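Local coordinates for protein molybdopterin converting factor, subunit 1 (MoaD) (Helicobacter pylori, PDB 3RPF) that probably serves as the small, ubiquitin-like sulfur-carrier subunit of molybdopterin synthase, delivering sulfur as a C-terminal thiocarboxylate for dithiolene formation in molybdenum cofactor synthesis, at residues D[37-40]-D[41-44]. Numbering follows the deposited sequence.
Sequences KEWL and GVCA
W39, V42 and C43 meet round a tight local turn, in the connection that brings the chain from helix 27-30 into strand 44-47. The carbonyl oxygen of W39 is its hub. V42 N donates to W39 O at 3.0 Å and an N-H...O angle of 157°, closing a beta turn with L40 and G41 at its corners; both corners have near-helical backbone angles, as in a type III turn. The V42 donor stands well above the carbonyl plane, 47° out of it. One residue further on, C43 N reaches the same W39 O at 3.1 Å, but this second bond is weak and bent. This is the helix-to-strand return of the ubiquitin-like beta-grasp fold shared by the ThiS/MoaD family, and A44 then pairs by backbone hydrogen bonds with L68 of strand 64-68. The W39 side chain leaves beside its own backbone N, CG anti to the carbonyl carbon (chi1 -70°), a setting that goes with the ring turning an edge to V42. V42 CG2 comes up at that edge, close to the ring plane, and lies 4.1 Å from W39 CE3; the same methyl is 3.4 Å from W39 O. The C43 thiol lies against the root of the indole instead: SG sits 3.9 Å from W39 CB and 5.4 Å from the centroid of the W39 six-membered ring, a sulfur-aromatic contact oblique to the ring. On one indole face lies E38 CB, offset toward the rim. P10, I11 and P69 also touch W39, and Y133 of the neighbouring molybdopterin synthase catalytic subunit packs on it, while L40 packs against L147 of that same partner chain.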
ATOM      1  N   LYS D  37     -14.285  33.763  17.521  1.00 74.46           N
ATOM      2  CA  LYS D  37     -14.575  34.374  16.223  1.00 76.09           C
ATOM      3  C   LYS D  37     -13.690  33.790  15.120  1.00 74.86           C
ATOM      4  O   LYS D  37     -14.111  33.681  13.969  1.00 75.93           O
ATOM      5  CB  LYS D  37     -14.437  35.901  16.287  1.00 74.44           C
ATOM      6  N   GLU D  38     -12.468  33.411  15.488  1.00 75.10           N
ATOM      7  CA  GLU D  38     -11.519  32.791  14.566  1.00 73.87           C
ATOM      8  C   GLU D  38     -12.031  31.450  14.061  1.00 70.78           C
ATOM      9  O   GLU D  38     -11.652  30.992  12.984  1.00 74.92           O
ATOM     10  CB  GLU D  38     -10.176  32.545  15.279  1.00 76.54           C
ATOM     11  CG  GLU D  38      -9.372  33.796  15.625  1.00 80.03           C
ATOM     12  CD  GLU D  38     -10.012  34.651  16.715  1.00 81.24           C
ATOM     13  OE1 GLU D  38     -10.488  34.088  17.727  1.00 79.33           O
ATOM     14  OE2 GLU D  38     -10.030  35.894  16.559  1.00 79.72           O
ATOM     15  N   TRP D  39     -12.898  30.830  14.854  1.00 65.77           N
ATOM     16  CA  TRP D  39     -13.137  29.395  14.762  1.00 65.31           C
ATOM     17  C   TRP D  39     -14.492  28.941  14.227  1.00 66.61           C
ATOM     18  O   TRP D  39     -14.579  27.918  13.539  1.00 66.09           O
ATOM     19  CB  TRP D  39     -12.903  28.746  16.137  1.00 63.80           C
ATOM     20  CG  TRP D  39     -11.465  28.739  16.539  1.00 63.63           C
ATOM     21  CD1 TRP D  39     -10.902  29.375  17.605  1.00 62.12           C
ATOM     22  CD2 TRP D  39     -10.393  28.073  15.857  1.00 65.86           C
ATOM     23  NE1 TRP D  39      -9.549  29.137  17.639  1.00 67.81           N
ATOM     24  CE2 TRP D  39      -9.211  28.344  16.574  1.00 66.67           C
ATOM     25  CE3 TRP D  39     -10.320  27.272  14.711  1.00 63.39           C
ATOM     26  CZ2 TRP D  39      -7.968  27.838  16.182  1.00 68.99           C
ATOM     27  CZ3 TRP D  39      -9.089  26.773  14.325  1.00 61.98           C
ATOM     28  CH2 TRP D  39      -7.930  27.056  15.058  1.00 56.02           C
ATOM     29  N   LEU D  40     -15.552  29.671  14.552  1.00 64.62           N
ATOM     30  CA  LEU D  40     -16.899  29.185  14.254  1.00 69.96           C
ATOM     31  C   LEU D  40     -17.169  28.988  12.763  1.00 72.17           C
ATOM     32  O   LEU D  40     -17.979  28.142  12.378  1.00 73.35           O
ATOM     33  CB  LEU D  40     -17.966  30.080  14.892  1.00 75.05           C
ATOM     34  CG  LEU D  40     -18.691  29.446  16.081  1.00 75.79           C
ATOM     35  CD1 LEU D  40     -17.776  29.360  17.297  1.00 69.13           C
ATOM     36  CD2 LEU D  40     -19.951  30.232  16.407  1.00 81.75           C
ATOM     37  N   GLY D  41     -16.485  29.759  11.926  1.00 51.55           N
ATOM     38  CA  GLY D  41     -16.643  29.640  10.486  1.00 59.43           C
ATOM     39  C   GLY D  41     -16.150  28.324   9.912  1.00 64.27           C
ATOM     40  O   GLY D  41     -16.633  27.890   8.868  1.00 72.64           O
ATOM     41  N   VAL D  42     -15.200  27.682  10.589  1.00 62.52           N
ATOM     42  CA  VAL D  42     -14.523  26.499  10.032  1.00 61.17           C
ATOM     43  C   VAL D  42     -14.700  25.223  10.865  1.00 61.27           C
ATOM     44  O   VAL D  42     -14.294  24.140  10.439  1.00 62.59           O
ATOM     45  CB  VAL D  42     -13.014  26.752   9.862  1.00 60.29           C
ATOM     46  CG1 VAL D  42     -12.772  27.972   8.983  1.00 63.71           C
ATOM     47  CG2 VAL D  42     -12.355  26.932  11.225  1.00 58.74           C
ATOM     48  N   CYS D  43     -15.302  25.355  12.047  1.00 60.82           N
ATOM     49  CA  CYS D  43     -15.488  24.226  12.959  1.00 54.98           C
ATOM     50  C   CYS D  43     -16.745  23.399  12.667  1.00 55.34           C
ATOM     51  O   CYS D  43     -17.830  23.951  12.473  1.00 52.67           O
ATOM     52  CB  CYS D  43     -15.548  24.720  14.412  1.00 50.52           C
ATOM     53  SG  CYS D  43     -13.941  25.062  15.173  1.00 57.80           S
ATOM     54  N   ALA D  44     -16.588  22.076  12.646  1.00 48.94           N
ATOM     55  CA  ALA D  44     -17.726  21.154  12.630  1.00 45.08           C
ATOM     56  C   ALA D  44     -18.116  20.857  14.076  1.00 50.97           C
ATOM     57  O   ALA D  44     -17.340  21.143  14.994  1.00 55.04           O
ATOM     58  CB  ALA D  44     -17.361  19.861  11.899  1.00 46.61           C
TER